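Local coordinates for tryptophan synthase alpha chain (Campylobacter jejuni, PDB 3THA), which probably catalyses the aldol cleavage of indoleglycerol phosphate to indole and glyceraldehyde 3-phosphate, part of the last step of tryptophan biosynthesis, at residues T20-P25 with H76-L81; E31-R36 with I241-I246; G58-D63 with S229-F234; L120-L125 with D131-E136; S149-K154 with I174-T179. All coordinates share one frame; numbering follows the deposited sequence.

Contact 1 (T20-P25 with H76-L81); sequences TVLGYP and HSVFEL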
# COMPACT_ATOMS: atom_id res chain seq x y z
N THR B 20 13.22 -0.45 -5.96
CA THR B 20 13.74 0.62 -5.11
C THR B 20 12.79 1.81 -5.20
O THR B 20 12.02 1.96 -6.17
CB THR B 20 15.20 1.12 -5.50
OG1 THR B 20 15.71 2.03 -4.50
CG2 THR B 20 15.22 1.86 -6.83
N VAL B 21 12.87 2.67 -4.20
CA VAL B 21 12.13 3.91 -4.19
C VAL B 21 13.08 5.02 -4.65
O VAL B 21 14.07 5.31 -4.00
CB VAL B 21 11.59 4.24 -2.77
CG1 VAL B 21 10.53 5.35 -2.85
CG2 VAL B 21 10.98 3.01 -2.13
N LEU B 22 12.76 5.64 -5.77
CA LEU B 22 13.54 6.74 -6.30
C LEU B 22 13.48 7.89 -5.32
O LEU B 22 12.42 8.21 -4.82
CB LEU B 22 12.97 7.14 -7.64
CG LEU B 22 13.36 6.10 -8.71
CD1 LEU B 22 12.89 6.56 -10.05
CD2 LEU B 22 14.89 5.91 -8.76
N GLY B 23 14.63 8.48 -5.02
CA GLY B 23 14.69 9.64 -4.11
C GLY B 23 14.98 9.28 -2.65
O GLY B 23 14.96 10.14 -1.79
N TYR B 24 15.27 8.01 -2.39
CA TYR B 24 15.52 7.54 -1.06
C TYR B 24 16.95 6.96 -0.92
O TYR B 24 17.28 5.99 -1.60
CB TYR B 24 14.50 6.45 -0.70
CG TYR B 24 14.80 5.84 0.65
CD1 TYR B 24 14.75 6.62 1.81
CD2 TYR B 24 15.17 4.50 0.78
CE1 TYR B 24 15.04 6.06 3.07
CE2 TYR B 24 15.48 3.95 2.03
CZ TYR B 24 15.39 4.73 3.16
OH TYR B 24 15.69 4.21 4.41
N PRO B 25 17.78 7.52 -0.02
CA PRO B 25 17.52 8.58 0.93
C PRO B 25 17.62 9.97 0.32
O PRO B 25 17.32 10.97 1.01
CB PRO B 25 18.60 8.40 2.00
CG PRO B 25 19.60 7.41 1.42
CD PRO B 25 19.21 7.16 -0.00
N HIS B 76 8.27 14.56 -11.97
CA HIS B 76 8.93 15.46 -12.90
C HIS B 76 10.43 15.31 -12.79
O HIS B 76 11.11 15.21 -13.81
CB HIS B 76 8.52 16.90 -12.67
CG HIS B 76 7.04 17.11 -12.76
ND1 HIS B 76 6.39 17.33 -13.95
CD2 HIS B 76 6.07 17.06 -11.80
CE1 HIS B 76 5.09 17.45 -13.72
NE2 HIS B 76 4.87 17.27 -12.43
N SER B 77 10.93 15.26 -11.55
CA SER B 77 12.36 15.19 -11.31
C SER B 77 12.90 13.77 -11.60
O SER B 77 14.05 13.62 -12.06
CB SER B 77 12.73 15.71 -9.93
OG SER B 77 12.37 14.81 -8.91
N VAL B 78 12.06 12.75 -11.40
CA VAL B 78 12.32 11.37 -11.90
C VAL B 78 12.47 11.29 -13.42
O VAL B 78 13.48 10.78 -13.94
CB VAL B 78 11.23 10.37 -11.43
CG1 VAL B 78 11.35 9.02 -12.15
CG2 VAL B 78 11.30 10.19 -9.90
N PHE B 79 11.48 11.80 -14.15
CA PHE B 79 11.60 11.88 -15.60
C PHE B 79 12.91 12.60 -15.98
O PHE B 79 13.65 12.15 -16.88
CB PHE B 79 10.39 12.58 -16.20
CG PHE B 79 9.18 11.70 -16.32
CD1 PHE B 79 9.30 10.34 -16.67
CD2 PHE B 79 7.90 12.24 -16.14
CE1 PHE B 79 8.16 9.51 -16.82
CE2 PHE B 79 6.75 11.44 -16.30
CZ PHE B 79 6.90 10.06 -16.63
N GLU B 80 13.21 13.70 -15.27
CA GLU B 80 14.48 14.44 -15.51
C GLU B 80 15.72 13.58 -15.25
O GLU B 80 16.68 13.64 -15.97
CB GLU B 80 14.55 15.72 -14.66
CG GLU B 80 13.94 16.94 -15.30
CD GLU B 80 14.07 18.18 -14.41
OE1 GLU B 80 13.05 18.55 -13.77
OE2 GLU B 80 15.20 18.75 -14.33
N LEU B 81 15.64 12.74 -14.22
CA LEU B 81 16.68 11.80 -13.87
C LEU B 81 16.88 10.65 -14.85
O LEU B 81 18.02 10.31 -15.18
CB LEU B 81 16.34 11.21 -12.50
CG LEU B 81 17.14 10.00 -12.05
CD1 LEU B 81 18.59 10.40 -11.84
CD2 LEU B 81 16.50 9.54 -10.77
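Leu22 meets Val78 and Leu81, and this contact is wholly apolar. The closest approach is between methyls: Leu22 CD1 lies 3.6 Å from Val78 CG1. Val78 CG2 takes a second share, 4.0 Å from Leu22 CD1. It is also 4.1 Å from Leu22 CB. The leucine branch therefore lies against both methyls of the valine, and the two side chains cross at about a right angle. The other leucine methyl is turned to the next turn of the helix, where Leu22 CD2 reaches Leu81 CD2 at a looser 4.5 Å. Leu22 has CG anti to its carbonyl carbon (chi1 -75°), which points the branch at helix 75-83.

No hydrogen bond joins the two segments. The polar bonds lie within each side or lead to other parts of the chain. Val21 to Tyr24 form a type II turn with Gly23 at its third position. Gly23 has phi of 94°, where a side chain would press on the preceding carbonyl oxygen. Gly23 N is bound by Ser30 OG of helix 27-35. Leu22 and Thr20 are tied by backbone bonds to the next strand, at Gly48, and Thr20 also to Glu46, a predicted proton acceptor.

Helix 27-35 also lines the contact through Leu27, Ser30 and Glu31, and Phe93 of strand 90-94 packs on Val78. Leu22 directly follows strand 15-21, while helix 75-83 leads into strand 90-94. An outer helix covering the end of an inner strand in this way is typical of the TIM barrel, the fold of the TrpA family.

Contact 2 (E31-R36 with I241-I246); sequences EAFLQR and IIMKDI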
# COMPACT_ATOMS: atom_id res chain seq x y z
N GLU B 31 20.31 8.34 -8.47
CA GLU B 31 21.13 8.58 -9.67
C GLU B 31 22.43 7.74 -9.70
O GLU B 31 22.74 7.09 -10.66
CB GLU B 31 21.46 10.07 -9.82
CG GLU B 31 22.31 10.38 -11.09
CD GLU B 31 22.13 11.81 -11.63
OE1 GLU B 31 21.10 12.43 -11.32
OE2 GLU B 31 23.03 12.31 -12.35
N ALA B 32 23.18 7.75 -8.63
CA ALA B 32 24.44 7.02 -8.66
C ALA B 32 24.15 5.53 -8.73
O ALA B 32 24.87 4.80 -9.40
CB ALA B 32 25.32 7.39 -7.48
N PHE B 33 23.09 5.10 -8.05
CA PHE B 33 22.61 3.71 -8.17
C PHE B 33 22.38 3.33 -9.64
O PHE B 33 22.94 2.36 -10.12
CB PHE B 33 21.31 3.47 -7.35
CG PHE B 33 20.79 2.04 -7.44
CD1 PHE B 33 21.61 0.96 -7.14
CD2 PHE B 33 19.49 1.77 -7.79
CE1 PHE B 33 21.15 -0.35 -7.22
CE2 PHE B 33 19.02 0.44 -7.87
CZ PHE B 33 19.87 -0.60 -7.60
N LEU B 34 21.52 4.08 -10.31
CA LEU B 34 21.13 3.79 -11.70
C LEU B 34 22.33 3.71 -12.62
O LEU B 34 22.44 2.81 -13.44
CB LEU B 34 20.09 4.80 -12.20
CG LEU B 34 18.72 4.57 -11.50
CD1 LEU B 34 17.69 5.69 -11.74
CD2 LEU B 34 18.14 3.23 -11.88
N GLN B 35 23.26 4.63 -12.45
CA GLN B 35 24.43 4.61 -13.28
C GLN B 35 25.24 3.35 -13.07
O GLN B 35 26.04 2.99 -13.93
CB GLN B 35 25.29 5.85 -13.00
CG GLN B 35 24.58 7.17 -13.30
CD GLN B 35 24.50 7.51 -14.80
OE1 GLN B 35 24.26 6.64 -15.66
NE2 GLN B 35 24.68 8.79 -15.11
N ARG B 36 25.07 2.67 -11.94
CA ARG B 36 25.86 1.48 -11.68
C ARG B 36 25.07 0.19 -11.95
O ARG B 36 25.51 -0.92 -11.69
CB ARG B 36 26.48 1.53 -10.28
CG ARG B 36 27.80 2.35 -10.20
CD ARG B 36 28.19 2.73 -8.77
NE ARG B 36 28.76 1.58 -8.06
CZ ARG B 36 29.40 1.63 -6.90
NH1 ARG B 36 29.59 2.78 -6.26
NH2 ARG B 36 29.88 0.51 -6.37
N ILE B 241 28.26 0.02 -0.05
CA ILE B 241 27.62 -0.86 0.92
C ILE B 241 26.24 -1.25 0.31
O ILE B 241 25.92 -2.43 0.23
CB ILE B 241 27.48 -0.18 2.34
CG1 ILE B 241 28.83 0.22 2.91
CG2 ILE B 241 26.85 -1.11 3.36
CD1 ILE B 241 28.77 0.87 4.31
N ILE B 242 25.47 -0.27 -0.16
CA ILE B 242 24.19 -0.60 -0.81
C ILE B 242 24.40 -1.64 -1.87
O ILE B 242 23.70 -2.62 -1.93
CB ILE B 242 23.53 0.59 -1.48
CG1 ILE B 242 23.24 1.68 -0.46
CG2 ILE B 242 22.25 0.14 -2.13
CD1 ILE B 242 22.75 2.98 -1.10
N MSE B 243 25.39 -1.40 -2.70
CA MSE B 243 25.80 -2.32 -3.74
C MSE B 243 26.22 -3.71 -3.21
O MSE B 243 25.78 -4.73 -3.73
CB MSE B 243 26.97 -1.67 -4.48
CG MSE B 243 27.02 -1.89 -5.95
SE MSE B 243 25.59 -0.93 -6.86
CE MSE B 243 26.29 -1.40 -8.63
N LYS B 244 27.09 -3.76 -2.19
CA LYS B 244 27.59 -5.04 -1.67
C LYS B 244 26.45 -5.93 -1.15
O LYS B 244 26.43 -7.13 -1.40
CB LYS B 244 28.72 -4.83 -0.62
CG LYS B 244 28.79 -5.88 0.53
CD LYS B 244 29.75 -5.47 1.66
CE LYS B 244 29.25 -5.89 3.03
NZ LYS B 244 30.39 -6.32 3.90
N ASP B 245 25.51 -5.32 -0.43
CA ASP B 245 24.33 -5.98 0.10
C ASP B 245 23.36 -6.48 -0.99
O ASP B 245 22.64 -7.44 -0.78
CB ASP B 245 23.56 -5.02 0.99
CG ASP B 245 24.25 -4.72 2.27
OD1 ASP B 245 25.31 -5.33 2.52
OD2 ASP B 245 23.73 -3.88 3.03
N ILE B 246 23.34 -5.80 -2.13
CA ILE B 246 22.53 -6.21 -3.25
C ILE B 246 23.21 -7.29 -4.08
O ILE B 246 22.67 -7.75 -5.09
CB ILE B 246 22.21 -5.03 -4.17
CG1 ILE B 246 21.19 -4.12 -3.52
CG2 ILE B 246 21.67 -5.50 -5.46
CD1 ILE B 246 21.06 -2.81 -4.23
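The ring of Phe33 has selenomethionine Met243 at its edge and Ile246 at an angle. Met243 SE lies near the ring plane, 4.4 Å from Phe33 CD1. Ile246 CD1 approaches Phe33 CE1 obliquely at 3.9 Å, and the two side chains come from opposite directions. Phe33 has CG anti to its backbone N (chi1 -179°), and its ring end comes nearer to helix 239-248 than its first bond suggests. Phe234 adds an edge-to-face ring contact.

The second flat group is the guanidinium of Arg36. Met243 CG reaches its NH2 at 3.8 Å, again obliquely. The selenomethionine chain bends at chi2 and carries its end back to the root of the arginine. There Met243 CE is 3.4 Å from Arg36 CB. It is only 3.2 Å from Arg36 O, a tight fit. The first torsion of Met243 (chi1 -142°) is not a staggered one, which suggests some strain. Arg36 NH1 is held by a salt bridge to Asp240, just before the facing segment, and this holds the guanidinium beside the selenomethionine stem.

Helix 27-35 follows the first barrel strand and helix 239-248 comes after the last, so the contact lies where the TIM barrel closes. Leu239 packs on Ala32 and Arg36. Helix 228-233 touches helix 239-248 through Ile230 and Cys233. On the far side of helix 27-35, Leu81 of helix 75-83 touches Glu31 and Leu34.

Contact 3 (G58-D63 with S229-F234); sequences GEIIAD and SIVKCF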
# COMPACT_ATOMS: atom_id res chain seq x y z
N GLY B 58 4.38 3.11 9.59
CA GLY B 58 5.77 2.82 9.98
C GLY B 58 6.66 2.07 8.99
O GLY B 58 7.88 2.04 9.17
N GLU B 59 6.07 1.54 7.92
CA GLU B 59 6.76 0.65 6.96
C GLU B 59 8.01 1.13 6.21
O GLU B 59 8.09 2.27 5.76
CB GLU B 59 5.78 0.04 5.92
CG GLU B 59 4.43 0.71 5.77
CD GLU B 59 3.31 0.09 6.62
OE1 GLU B 59 2.71 -0.95 6.24
OE2 GLU B 59 2.99 0.67 7.64
N ILE B 60 8.95 0.20 6.01
CA ILE B 60 10.15 0.47 5.21
C ILE B 60 9.86 1.34 4.00
O ILE B 60 10.46 2.45 3.87
CB ILE B 60 10.79 -0.81 4.68
CG1 ILE B 60 11.25 -1.71 5.84
CG2 ILE B 60 11.90 -0.47 3.80
CD1 ILE B 60 11.98 -2.97 5.41
N ILE B 61 8.96 0.85 3.12
CA ILE B 61 8.70 1.52 1.84
C ILE B 61 8.06 2.91 2.01
O ILE B 61 8.33 3.84 1.19
CB ILE B 61 7.92 0.60 0.86
CG1 ILE B 61 8.77 -0.62 0.50
CG2 ILE B 61 7.49 1.35 -0.40
CD1 ILE B 61 8.14 -1.60 -0.35
N ALA B 62 7.29 3.10 3.09
CA ALA B 62 6.55 4.35 3.25
C ALA B 62 7.47 5.47 3.71
O ALA B 62 7.61 6.54 3.07
CB ALA B 62 5.31 4.18 4.17
N ASP B 63 8.16 5.20 4.79
CA ASP B 63 9.30 6.04 5.15
C ASP B 63 10.10 6.54 3.94
O ASP B 63 10.32 7.77 3.80
CB ASP B 63 10.15 5.34 6.18
CG ASP B 63 9.66 5.61 7.62
OD1 ASP B 63 9.89 6.73 8.16
OD2 ASP B 63 9.01 4.70 8.19
N SER B 229 13.34 -5.64 1.27
CA SER B 229 14.74 -5.86 1.58
C SER B 229 15.75 -5.01 0.84
O SER B 229 16.69 -4.53 1.46
CB SER B 229 15.09 -7.31 1.37
OG SER B 229 14.55 -8.03 2.42
N ILE B 230 15.58 -4.85 -0.48
CA ILE B 230 16.49 -4.02 -1.26
C ILE B 230 16.40 -2.60 -0.72
O ILE B 230 17.40 -2.01 -0.38
CB ILE B 230 16.22 -4.07 -2.80
CG1 ILE B 230 17.16 -5.07 -3.50
CG2 ILE B 230 16.56 -2.73 -3.48
CD1 ILE B 230 16.99 -6.49 -3.12
N VAL B 231 15.18 -2.09 -0.61
CA VAL B 231 14.99 -0.77 -0.02
C VAL B 231 15.75 -0.64 1.33
O VAL B 231 16.31 0.43 1.63
CB VAL B 231 13.47 -0.40 0.12
CG1 VAL B 231 13.30 0.96 0.83
CG2 VAL B 231 12.81 -0.33 -1.26
N LYS B 232 15.83 -1.73 2.10
CA LYS B 232 16.47 -1.68 3.41
C LYS B 232 17.97 -1.46 3.22
O LYS B 232 18.62 -0.85 4.07
CB LYS B 232 16.12 -2.90 4.32
CG LYS B 232 17.11 -4.10 4.32
CD LYS B 232 16.77 -5.16 5.41
CE LYS B 232 15.54 -6.05 5.03
NZ LYS B 232 15.35 -7.29 5.87
N CYS B 233 18.51 -1.91 2.10
CA CYS B 233 19.93 -1.66 1.75
C CYS B 233 20.18 -0.17 1.59
O CYS B 233 21.17 0.33 2.02
CB CYS B 233 20.33 -2.39 0.45
SG CYS B 233 20.10 -4.18 0.61
N PHE B 234 19.23 0.54 1.02
CA PHE B 234 19.44 1.94 0.77
C PHE B 234 19.48 2.83 2.02
O PHE B 234 19.64 4.04 1.90
CB PHE B 234 18.39 2.45 -0.21
CG PHE B 234 18.66 2.06 -1.63
CD1 PHE B 234 18.92 3.03 -2.60
CD2 PHE B 234 18.64 0.73 -2.01
CE1 PHE B 234 19.13 2.67 -3.94
CE2 PHE B 234 18.87 0.37 -3.34
CZ PHE B 234 19.11 1.35 -4.30
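Ile60 and Val231 carry the apolar part of this contact. Ile60 CG2 lies 3.6 Å from Val231 CG1. The same methyl is 4.0 Å from Val231 CB. The two side chains slide past each other in opposite directions, so the isoleucine branch methyl rests against the flank of the valine. Val231 has CG1 anti to its backbone N (chi1 176°), which turns that methyl to Ile60. Its other methyl serves the neighbouring residue, with Val231 CG2 4.4 Å from Ile61 CG1. The long branch of Ile60 runs toward the next residue, where its CD1 comes within 4.3 Å of Lys232 CB. Only the root of the lysine takes part, since the end of its chain leads away.

Polar bonds do not cross between the segments. Glu59 stands at the N-cap position of helix 60-70, and its carbonyl O accepts a bond from Asp63 N at 3.1 Å. Glu59 OE2 binds the backbone N of Asp57, a predicted proton acceptor. Ile60 N is bound by Glu59 OE1 of the second subunit. The two Glu59 carboxylates lie close together, which may favour proton uptake by one of them.

Helix 60-70 comes after strand 44-48 and the short helix 228-233 after strand 223-226. Both start beyond the C-terminal ends of their strands, the end that carries the active site in a TIM barrel. Strand 15-21 stands between these two strands. Its Tyr19 touches both Ile61 and Val231, and its Val21 touches Val231. Behind helix 228-233 lies helix 239-248, with Ile246 against Ile230 and Asp245 against Cys233.

Contact 4 (L120-L125 with D131-E136); sequences LIVPEL and DDLIKE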
# COMPACT_ATOMS: atom_id res chain seq x y z
N LEU B 120 4.76 -1.13 -16.80
CA LEU B 120 4.22 -0.52 -15.60
C LEU B 120 3.58 -1.59 -14.78
O LEU B 120 2.90 -2.45 -15.33
CB LEU B 120 3.12 0.47 -15.95
CG LEU B 120 3.32 1.46 -17.10
CD1 LEU B 120 2.01 2.18 -17.37
CD2 LEU B 120 4.39 2.48 -16.75
N ILE B 121 3.78 -1.54 -13.47
CA ILE B 121 3.02 -2.30 -12.54
C ILE B 121 2.22 -1.28 -11.70
O ILE B 121 2.82 -0.38 -11.09
CB ILE B 121 3.95 -3.03 -11.58
CG1 ILE B 121 5.01 -3.82 -12.34
CG2 ILE B 121 3.17 -3.91 -10.58
CD1 ILE B 121 6.06 -4.44 -11.45
N VAL B 122 0.90 -1.40 -11.66
CA VAL B 122 0.09 -0.44 -10.90
C VAL B 122 -0.65 -1.20 -9.80
O VAL B 122 -1.64 -1.91 -10.08
CB VAL B 122 -0.92 0.34 -11.79
CG1 VAL B 122 -1.53 1.47 -11.00
CG2 VAL B 122 -0.22 0.91 -13.11
N PRO B 123 -0.12 -1.11 -8.57
CA PRO B 123 -0.72 -1.79 -7.46
C PRO B 123 -2.10 -1.25 -7.27
O PRO B 123 -2.32 -0.01 -7.37
CB PRO B 123 0.16 -1.33 -6.24
CG PRO B 123 1.45 -1.00 -6.86
CD PRO B 123 1.11 -0.38 -8.17
N GLU B 124 -3.00 -2.17 -6.92
CA GLU B 124 -4.37 -1.90 -6.57
C GLU B 124 -5.21 -1.34 -7.73
O GLU B 124 -6.39 -0.97 -7.54
CB GLU B 124 -4.48 -1.05 -5.31
CG GLU B 124 -3.51 -1.46 -4.17
CD GLU B 124 -3.81 -2.83 -3.54
OE1 GLU B 124 -4.82 -3.50 -3.92
OE2 GLU B 124 -2.99 -3.23 -2.66
N LEU B 125 -4.64 -1.34 -8.94
CA LEU B 125 -5.47 -1.12 -10.12
C LEU B 125 -5.95 -2.49 -10.58
O LEU B 125 -5.18 -3.24 -11.16
CB LEU B 125 -4.72 -0.41 -11.23
CG LEU B 125 -5.54 0.07 -12.43
CD1 LEU B 125 -6.45 1.23 -12.03
CD2 LEU B 125 -4.60 0.52 -13.52
N ASP B 131 -9.00 -0.29 -18.15
CA ASP B 131 -9.29 -0.22 -19.60
C ASP B 131 -8.58 0.92 -20.29
O ASP B 131 -7.96 0.71 -21.32
CB ASP B 131 -10.83 -0.22 -19.89
CG ASP B 131 -11.53 -1.49 -19.35
OD1 ASP B 131 -10.83 -2.37 -18.76
OD2 ASP B 131 -12.78 -1.61 -19.46
N ASP B 132 -8.64 2.11 -19.69
CA ASP B 132 -8.09 3.30 -20.32
C ASP B 132 -6.57 3.32 -20.29
O ASP B 132 -5.96 3.81 -21.25
CB ASP B 132 -8.62 4.55 -19.65
CG ASP B 132 -10.05 4.82 -20.02
OD1 ASP B 132 -10.33 4.89 -21.24
OD2 ASP B 132 -10.89 4.95 -19.10
N LEU B 133 -5.96 2.79 -19.22
CA LEU B 133 -4.51 2.70 -19.16
C LEU B 133 -4.02 1.68 -20.16
O LEU B 133 -2.99 1.90 -20.83
CB LEU B 133 -4.04 2.31 -17.75
CG LEU B 133 -2.52 2.19 -17.51
CD1 LEU B 133 -1.79 3.46 -17.87
CD2 LEU B 133 -2.25 1.83 -16.05
N ILE B 134 -4.74 0.55 -20.25
CA ILE B 134 -4.38 -0.51 -21.17
C ILE B 134 -4.35 0.03 -22.59
O ILE B 134 -3.47 -0.31 -23.40
CB ILE B 134 -5.38 -1.66 -21.08
CG1 ILE B 134 -5.14 -2.47 -19.81
CG2 ILE B 134 -5.35 -2.54 -22.36
CD1 ILE B 134 -6.21 -3.60 -19.57
N LYS B 135 -5.31 0.91 -22.88
CA LYS B 135 -5.44 1.44 -24.21
C LYS B 135 -4.18 2.21 -24.55
O LYS B 135 -3.56 1.97 -25.59
CB LYS B 135 -6.69 2.30 -24.34
CG LYS B 135 -7.60 1.86 -25.47
CD LYS B 135 -8.31 0.52 -25.20
CE LYS B 135 -9.14 0.05 -26.43
NZ LYS B 135 -9.63 -1.36 -26.26
N GLU B 136 -3.76 3.09 -23.65
CA GLU B 136 -2.52 3.80 -23.87
C GLU B 136 -1.31 2.88 -23.88
O GLU B 136 -0.42 3.10 -24.66
CB GLU B 136 -2.33 4.93 -22.88
CG GLU B 136 -3.48 5.90 -22.88
CD GLU B 136 -3.69 6.50 -24.24
OE1 GLU B 136 -2.69 6.85 -24.90
OE2 GLU B 136 -4.86 6.64 -24.65
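Leu133 reaches from its helix into a group made by Leu120, Val122 and Leu125. Its two methyls divide the partners. Leu133 CD2 takes two of them, at 3.7 Å from Val122 CG2 and 3.7 Å from Leu125 CD2. Leu133 CD1 takes the third, at 4.0 Å from Leu120 CD1. Valine and leucine meet tip to tip, whereas Leu120 and Leu125 come to Leu133 at a slant. Leu133 has CG anti to its backbone N (chi1 -179°), which extends the fork toward the strand end and turn.

In the next shell, the backbone turn places Leu125 beside Val122. Val122 to Leu125 form a type II turn, closed by Leu125 N to Val122 O at 3.3 Å. Glu124 holds the left-handed corner of that turn, with phi of 65°. Leu120 is fixed by strand bonds to Ala143 and Ile145.

Further out, Tyr97 packs on Val122, Leu125 and Leu133, and Leu144 of strand 143-148 lies on Val122 and Leu133. Val109 of helix 105-114 also touches Leu133. The turn faces the second subunit, where Asn98 of that subunit binds Glu124 O.

Strand 117-121, helix 131-140 and strand 143-148 form one beta-alpha-beta unit. Here Leu133 packs the crossover helix against the end of strand 117-121 and the turn that follows. Such beta-alpha-beta units are the repeating element of a TIM barrel.

Contact 5 (S149-K154 with I174-T179); sequences SVTTPK and IGITGT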
# COMPACT_ATOMS: atom_id res chain seq x y z
N SER B 149 -2.30 -14.45 -7.93
CA SER B 149 -1.92 -15.11 -6.69
C SER B 149 -2.07 -16.58 -6.81
O SER B 149 -2.62 -17.11 -7.79
CB SER B 149 -2.85 -14.69 -5.59
OG SER B 149 -3.03 -13.29 -5.63
N VAL B 150 -1.64 -17.26 -5.76
CA VAL B 150 -1.77 -18.69 -5.66
C VAL B 150 -3.26 -19.06 -5.59
O VAL B 150 -3.65 -20.18 -5.95
CB VAL B 150 -0.93 -19.22 -4.45
CG1 VAL B 150 -1.40 -20.58 -3.97
CG2 VAL B 150 0.54 -19.29 -4.82
N THR B 151 -4.09 -18.11 -5.16
CA THR B 151 -5.51 -18.39 -4.91
C THR B 151 -6.44 -17.90 -6.02
O THR B 151 -7.63 -18.18 -5.96
CB THR B 151 -5.99 -17.62 -3.67
OG1 THR B 151 -5.62 -16.25 -3.84
CG2 THR B 151 -5.38 -18.18 -2.39
N THR B 152 -5.93 -17.13 -6.96
CA THR B 152 -6.75 -16.61 -8.04
C THR B 152 -7.28 -17.80 -8.78
O THR B 152 -6.50 -18.68 -9.11
CB THR B 152 -5.96 -15.76 -9.04
OG1 THR B 152 -5.36 -14.66 -8.35
CG2 THR B 152 -6.88 -15.20 -10.10
N PRO B 153 -8.62 -17.87 -8.97
CA PRO B 153 -9.31 -18.97 -9.65
C PRO B 153 -8.69 -19.35 -10.98
O PRO B 153 -8.26 -18.48 -11.74
CB PRO B 153 -10.72 -18.43 -9.86
CG PRO B 153 -10.96 -17.56 -8.66
CD PRO B 153 -9.59 -16.93 -8.37
N LYS B 154 -8.67 -20.65 -11.27
CA LYS B 154 -8.09 -21.14 -12.53
C LYS B 154 -8.64 -20.35 -13.72
O LYS B 154 -7.86 -19.80 -14.48
CB LYS B 154 -8.29 -22.65 -12.74
CG LYS B 154 -7.39 -23.20 -13.85
CD LYS B 154 -7.93 -24.46 -14.49
CE LYS B 154 -7.61 -25.70 -13.65
NZ LYS B 154 -8.64 -26.74 -13.89
N ILE B 174 1.65 -16.40 2.09
CA ILE B 174 2.31 -16.76 3.34
C ILE B 174 1.35 -17.54 4.21
O ILE B 174 1.77 -18.16 5.17
CB ILE B 174 2.83 -15.52 4.11
CG1 ILE B 174 1.83 -14.36 4.03
CG2 ILE B 174 4.18 -15.10 3.56
CD1 ILE B 174 0.58 -14.46 4.94
N GLY B 175 0.06 -17.50 3.85
CA GLY B 175 -0.97 -17.91 4.80
C GLY B 175 -2.06 -18.88 4.37
O GLY B 175 -3.08 -19.01 5.06
N ILE B 176 -1.86 -19.55 3.25
CA ILE B 176 -2.81 -20.60 2.85
C ILE B 176 -2.59 -21.79 3.80
O ILE B 176 -3.53 -22.52 4.13
CB ILE B 176 -2.74 -20.97 1.33
CG1 ILE B 176 -2.69 -19.71 0.48
CG2 ILE B 176 -3.96 -21.79 0.91
CD1 ILE B 176 -2.38 -19.97 -0.97
N THR B 177 -1.35 -21.93 4.27
CA THR B 177 -1.08 -22.72 5.48
C THR B 177 -0.20 -21.97 6.49
O THR B 177 -0.28 -22.22 7.70
CB THR B 177 -0.50 -24.13 5.17
OG1 THR B 177 0.03 -24.17 3.84
CG2 THR B 177 -1.59 -25.17 5.29
N GLY B 178 0.62 -21.05 6.01
CA GLY B 178 1.60 -20.41 6.88
C GLY B 178 2.83 -21.28 7.16
O GLY B 178 3.89 -20.75 7.53
N THR B 179 2.67 -22.61 7.00
CA THR B 179 3.76 -23.61 7.10
C THR B 179 4.55 -23.78 5.76
O THR B 179 3.94 -24.01 4.70
CB THR B 179 3.23 -24.98 7.61
OG1 THR B 179 2.04 -25.33 6.88
CG2 THR B 179 2.91 -24.93 9.13
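Ile176 meets Val150 and Thr151 through the end of its side chain. From CB the bond to CG1 leaves anti to the carbonyl carbon (chi1 -45°). The chain then runs on extended, with chi2 of 170°, and so carries CD1 across to the other loop. CD1 makes all the close contacts. It lies 3.2 Å from Val150 CG1, which is tight for two methyls. Val150 CB is 3.8 Å from the same CD1 of Ile176. On its other neighbour it lies 3.8 Å from Thr151 CG2. Thr151 thus offers its methyl to the isoleucine.

The two segments are loops at the C-terminal ends of barrel strands 143-148 and 168-171, each leading into an outer helix. In a TIM barrel these are strand-to-helix loops, the kind that carries the active site in this fold. This contact itself lies at the surface, away from the predicted catalytic residues.

Each loop has its own anchors. Ser149 N gives a hydrogen bond to Thr152 OG1 at 3.1 Å, nearly straight at 167°, which fastens the turn that presents Val150 and Thr151. Thr152 O is bound by Lys190. Ile176 N binds Glu183 OE2, so helix 180-195 holds the backbone of the isoleucine. The same helix lies on the valine through Ile186 and Leu187. Asp70 of the second subunit packs on both Thr151 and Ile176.

Contacts 1, 2 and 3 form one connected region, with centres 14 to 15 Å apart. Phe234 joins them: its CZ is 3.5 Å from Thr20 OG1 of contact 1 and 3.5 Å from Phe33 CD2 of contact 2. Contacts 1 and 2 also meet directly, Leu22 CD2 lying 4.1 Å from Leu34 CD1. Contact 4 does not touch this group; its nearest atoms are about 8 Å from contact 1. Contact 5 is more remote, its centre about 34 Å from those of contacts 1 and 2. Contacts 3, 4 and 5 all reach the second subunit. Side chains of contacts 1 to 4 come within about 9 or 10 Å of that of Glu46, a predicted proton acceptor.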